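PDB 5TVA: 6-carboxyhexanoate--CoA ligase from Aquifex aeolicus, which belongs to the BioW family of CoA ligases and holds adenosine monophosphate and coenzyme A in this model. Local coordinates for residues G88-I100 and V116-E128. Residues are numbered along the deposited sequence; the frame is centred on the assembly and turned at random.
Sequences GIKEEVAKKAVEI and VLMDIETGERLEE
I89 sets its CG1 4.2 Å from CG2 of I120 just before helix 91-102, which runs nearly antiparallel to 116-119, an edge strand of the mixed six-stranded sheet, and packs on it and on the turn that follows; F218 of the adjoining strand touches both isoleucines. At the N-cap, K90 contributes its backbone: one water accepts from K90 N and donates to I120 O, tying the helix start to the turn. V93 sets its two methyls on different neighbours. Its CG2 lies 3.3 Å from I120 O and also meets the backbone of G123, while CG1, anti to the backbone N (chi1 170°), rests against M118 SD. G123 suits this place twice: its phi is positive (74°), and a CB there would point at the helix, toward V93 CG2. An Asx turn, E121 N to D119 OD1, braces the turn from within. Further on, small A97 leaves room for the flexible thioether, with CB 4.0 Å from M118 SD. M118 bends at chi3 (-64°), bringing CE 3.8 Å from I100 CD1. Branched I100 also meets the aliphatic CD of R125. R125 grips E127 OE2 side-on with NE and NH2 in a salt bridge; its NH1 hydrogen-bonds to A105 O. The guanidinium passes I100 obliquely: R125 NH1 lies 3.8 Å from I100 CG2.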
loop_
_atom_site.group_PDB
_atom_site.type_symbol
_atom_site.label_atom_id
_atom_site.label_comp_id
_atom_site.label_asym_id
_atom_site.label_seq_id
_atom_site.Cartn_x
_atom_site.Cartn_y
_atom_site.Cartn_z
ATOM N N GLY A 88 15.007 11.778 -6.284
ATOM C CA GLY A 88 14.908 13.142 -6.749
ATOM C C GLY A 88 13.978 14.021 -5.953
ATOM O O GLY A 88 13.718 15.157 -6.367
ATOM N N ILE A 89 13.463 13.541 -4.831
ATOM C CA ILE A 89 12.550 14.332 -4.017
ATOM C C ILE A 89 13.359 15.273 -3.136
ATOM O O ILE A 89 14.354 14.864 -2.524
ATOM C CB ILE A 89 11.649 13.415 -3.178
ATOM C CG1 ILE A 89 10.743 12.604 -4.110
ATOM C CG2 ILE A 89 10.860 14.203 -2.122
ATOM C CD1 ILE A 89 9.746 11.740 -3.375
ATOM N N LYS A 90 12.950 16.544 -3.093
ATOM C CA LYS A 90 13.580 17.492 -2.186
ATOM C C LYS A 90 13.382 17.030 -0.751
ATOM O O LYS A 90 12.340 16.471 -0.391
ATOM C CB LYS A 90 13.011 18.903 -2.374
ATOM C CG LYS A 90 13.058 19.418 -3.825
ATOM C CD LYS A 90 14.459 19.865 -4.234
ATOM C CE LYS A 90 14.848 19.334 -5.623
ATOM N NZ LYS A 90 15.536 17.983 -5.590
ATOM N N GLU A 91 14.409 17.266 0.067
ATOM C CA GLU A 91 14.438 16.728 1.418
ATOM C C GLU A 91 13.263 17.222 2.251
ATOM O O GLU A 91 12.649 16.442 2.988
ATOM C CB GLU A 91 15.764 17.086 2.084
ATOM C CG GLU A 91 15.933 16.530 3.478
ATOM C CD GLU A 91 17.319 16.785 4.037
ATOM O OE1 GLU A 91 17.518 17.826 4.702
ATOM O OE2 GLU A 91 18.213 15.934 3.809
ATOM N N GLU A 92 12.930 18.510 2.144
ATOM C CA GLU A 92 11.853 19.073 2.957
ATOM C C GLU A 92 10.501 18.496 2.571
ATOM O O GLU A 92 9.595 18.429 3.408
ATOM C CB GLU A 92 11.811 20.599 2.837
ATOM C CG GLU A 92 13.152 21.327 3.086
ATOM C CD GLU A 92 14.279 20.946 2.115
ATOM O OE1 GLU A 92 15.466 21.127 2.487
ATOM O OE2 GLU A 92 13.983 20.469 0.993
ATOM N N VAL A 93 10.339 18.099 1.310
ATOM C CA VAL A 93 9.125 17.397 0.912
ATOM C C VAL A 93 9.069 16.030 1.584
ATOM O O VAL A 93 8.066 15.670 2.210
ATOM C CB VAL A 93 9.049 17.284 -0.622
ATOM C CG1 VAL A 93 7.909 16.349 -1.029
ATOM C CG2 VAL A 93 8.886 18.672 -1.251
ATOM N N ALA A 94 10.152 15.254 1.474
ATOM C CA ALA A 94 10.205 13.968 2.161
ATOM C C ALA A 94 9.935 14.131 3.653
ATOM O O ALA A 94 9.222 13.314 4.253
ATOM C CB ALA A 94 11.558 13.292 1.923
ATOM N N LYS A 95 10.456 15.207 4.262
ATOM C CA LYS A 95 10.318 15.381 5.709
ATOM C C LYS A 95 8.884 15.708 6.103
ATOM O O LYS A 95 8.406 15.251 7.150
ATOM C CB LYS A 95 11.279 16.464 6.212
ATOM C CG LYS A 95 12.734 15.987 6.338
ATOM C CD LYS A 95 13.727 17.142 6.295
ATOM C CE LYS A 95 13.681 17.985 7.554
ATOM N NZ LYS A 95 14.129 17.233 8.757
ATOM N N LYS A 96 8.175 16.488 5.276
ATOM C CA LYS A 96 6.798 16.843 5.612
ATOM C C LYS A 96 5.882 15.630 5.523
ATOM O O LYS A 96 4.961 15.480 6.338
ATOM C CB LYS A 96 6.293 17.973 4.709
ATOM C CG LYS A 96 4.818 18.320 4.951
ATOM C CD LYS A 96 4.560 19.822 4.940
ATOM C CE LYS A 96 4.726 20.426 6.342
ATOM N NZ LYS A 96 3.472 20.370 7.160
ATOM N N ALA A 97 6.120 14.756 4.543
ATOM C CA ALA A 97 5.464 13.452 4.529
ATOM C C ALA A 97 5.618 12.734 5.869
ATOM O O ALA A 97 4.622 12.390 6.516
ATOM C CB ALA A 97 6.027 12.594 3.399
ATOM N N VAL A 98 6.869 12.496 6.298
ATOM C CA VAL A 98 7.117 11.821 7.583
ATOM C C VAL A 98 6.401 12.549 8.715
ATOM O O VAL A 98 5.759 11.929 9.574
ATOM C CB VAL A 98 8.632 11.718 7.862
ATOM C CG1 VAL A 98 8.876 11.293 9.296
ATOM C CG2 VAL A 98 9.310 10.735 6.908
ATOM N N GLU A 99 6.490 13.883 8.718
ATOM C CA GLU A 99 5.831 14.685 9.741
ATOM C C GLU A 99 4.325 14.440 9.760
ATOM O O GLU A 99 3.718 14.360 10.836
ATOM C CB GLU A 99 6.142 16.166 9.500
ATOM C CG GLU A 99 5.547 17.121 10.532
ATOM C CD GLU A 99 5.723 18.603 10.170
ATOM O OE1 GLU A 99 6.267 18.913 9.079
ATOM O OE2 GLU A 99 5.303 19.460 10.984
ATOM N N ILE A 100 3.702 14.314 8.582
ATOM C CA ILE A 100 2.246 14.192 8.524
ATOM C C ILE A 100 1.793 12.853 9.091
ATOM O O ILE A 100 0.791 12.776 9.812
ATOM C CB ILE A 100 1.739 14.397 7.080
ATOM C CG1 ILE A 100 1.923 15.851 6.637
ATOM C CG2 ILE A 100 0.270 14.027 6.975
ATOM C CD1 ILE A 100 1.453 16.143 5.211
ATOM N N VAL A 116 -2.310 9.637 1.416
ATOM C CA VAL A 116 -2.055 11.022 1.030
ATOM C C VAL A 116 -1.457 11.056 -0.372
ATOM O O VAL A 116 -0.565 10.260 -0.703
ATOM C CB VAL A 116 -1.086 11.689 2.027
ATOM C CG1 VAL A 116 -0.614 13.064 1.510
ATOM C CG2 VAL A 116 -1.699 11.801 3.429
ATOM N N LEU A 117 -1.934 11.998 -1.204
ATOM C CA LEU A 117 -1.317 12.316 -2.499
ATOM C C LEU A 117 -0.536 13.616 -2.323
ATOM O O LEU A 117 -1.122 14.704 -2.256
ATOM C CB LEU A 117 -2.366 12.451 -3.605
ATOM C CG LEU A 117 -3.096 11.152 -3.961
ATOM C CD1 LEU A 117 -4.256 11.409 -4.867
ATOM C CD2 LEU A 117 -2.157 10.164 -4.604
ATOM N N MET A 118 0.787 13.507 -2.256
ATOM C CA MET A 118 1.640 14.662 -2.001
ATOM C C MET A 118 2.313 15.142 -3.282
ATOM O O MET A 118 2.981 14.359 -3.977
ATOM C CB MET A 118 2.697 14.331 -0.945
ATOM C CG MET A 118 3.765 15.402 -0.809
ATOM S SD MET A 118 4.669 15.330 0.748
ATOM C CE MET A 118 3.345 15.675 1.907
ATOM N N ASP A 119 2.145 16.435 -3.577
ATOM C CA ASP A 119 2.888 17.118 -4.634
ATOM C C ASP A 119 4.399 16.986 -4.431
ATOM O O ASP A 119 4.922 17.543 -3.461
ATOM C CB ASP A 119 2.466 18.598 -4.651
ATOM C CG ASP A 119 2.848 19.320 -5.936
ATOM O OD1 ASP A 119 3.958 19.091 -6.453
ATOM O OD2 ASP A 119 2.008 20.116 -6.441
ATOM N N ILE A 120 5.110 16.272 -5.324
ATOM C CA ILE A 120 6.561 16.082 -5.166
ATOM C C ILE A 120 7.273 17.410 -5.013
ATOM O O ILE A 120 8.267 17.522 -4.281
ATOM C CB ILE A 120 7.173 15.331 -6.363
ATOM C CG1 ILE A 120 6.610 15.871 -7.683
ATOM C CG2 ILE A 120 7.250 13.810 -6.144
ATOM C CD1 ILE A 120 7.148 15.152 -8.874
ATOM N N GLU A 121 6.811 18.425 -5.754
ATOM C CA GLU A 121 7.532 19.685 -5.834
ATOM C C GLU A 121 7.288 20.560 -4.618
ATOM O O GLU A 121 8.205 21.252 -4.176
ATOM C CB GLU A 121 7.141 20.422 -7.116
ATOM C CG GLU A 121 7.504 19.668 -8.388
ATOM C CD GLU A 121 6.992 20.361 -9.659
ATOM O OE1 GLU A 121 5.834 20.846 -9.678
ATOM O OE2 GLU A 121 7.757 20.428 -10.643
ATOM N N THR A 122 6.085 20.535 -4.046
ATOM C CA THR A 122 5.722 21.510 -3.031
ATOM C C THR A 122 5.332 20.906 -1.684
ATOM O O THR A 122 5.154 21.665 -0.719
ATOM C CB THR A 122 4.562 22.394 -3.529
ATOM O OG1 THR A 122 3.356 21.625 -3.603
ATOM C CG2 THR A 122 4.869 22.968 -4.929
ATOM N N GLY A 123 5.182 19.585 -1.581
ATOM C CA GLY A 123 4.749 18.968 -0.339
ATOM C C GLY A 123 3.283 19.138 0.003
ATOM O O GLY A 123 2.867 18.719 1.089
ATOM N N GLU A 124 2.476 19.721 -0.887
ATOM C CA GLU A 124 1.084 20.012 -0.565
ATOM C C GLU A 124 0.198 18.791 -0.815
ATOM O O GLU A 124 0.418 18.018 -1.756
ATOM C CB GLU A 124 0.602 21.223 -1.371
ATOM C CG GLU A 124 -0.857 21.180 -1.836
ATOM C CD GLU A 124 -1.286 22.453 -2.596
ATOM O OE1 GLU A 124 -2.455 22.513 -3.052
ATOM O OE2 GLU A 124 -0.461 23.396 -2.719
ATOM N N ARG A 125 -0.806 18.619 0.044
ATOM C CA ARG A 125 -1.711 17.478 -0.037
ATOM C C ARG A 125 -2.772 17.729 -1.103
ATOM O O ARG A 125 -3.555 18.673 -0.980
ATOM C CB ARG A 125 -2.364 17.243 1.324
ATOM C CG ARG A 125 -1.385 16.755 2.385
ATOM C CD ARG A 125 -2.051 16.559 3.742
ATOM N NE ARG A 125 -3.114 15.556 3.725
ATOM C CZ ARG A 125 -3.612 15.000 4.824
ATOM N NH1 ARG A 125 -3.133 15.353 6.007
ATOM N NH2 ARG A 125 -4.565 14.078 4.748
ATOM N N LEU A 126 -2.831 16.855 -2.121
ATOM C CA LEU A 126 -3.729 17.019 -3.267
ATOM C C LEU A 126 -5.019 16.212 -3.168
ATOM O O LEU A 126 -5.949 16.468 -3.946
ATOM C CB LEU A 126 -3.019 16.616 -4.565
ATOM C CG LEU A 126 -1.640 17.229 -4.831
ATOM C CD1 LEU A 126 -1.029 16.683 -6.120
ATOM C CD2 LEU A 126 -1.718 18.748 -4.885
ATOM N N GLU A 127 -5.102 15.230 -2.268
ATOM C CA GLU A 127 -6.355 14.498 -2.138
ATOM C C GLU A 127 -7.452 15.443 -1.655
ATOM O O GLU A 127 -7.214 16.338 -0.836
ATOM C CB GLU A 127 -6.196 13.301 -1.190
ATOM C CG GLU A 127 -6.096 13.636 0.286
ATOM C CD GLU A 127 -4.686 13.978 0.729
ATOM O OE1 GLU A 127 -3.776 14.032 -0.137
ATOM O OE2 GLU A 127 -4.484 14.179 1.954
ATOM N N GLU A 128 -8.661 15.252 -2.193
ATOM C CA GLU A 128 -9.782 16.130 -1.855
ATOM C C GLU A 128 -10.314 15.829 -0.467
ATOM O O GLU A 128 -10.661 16.746 0.289
ATOM C CB GLU A 128 -10.907 15.962 -2.877
ATOM C CG GLU A 128 -10.764 16.804 -4.095
ATOM C CD GLU A 128 -10.914 18.256 -3.768
ATOM O OE1 GLU A 128 -11.815 18.587 -2.959
ATOM O OE2 GLU A 128 -10.117 19.056 -4.298
HETATM O O HOH W 1 11.004 17.308 -5.298
#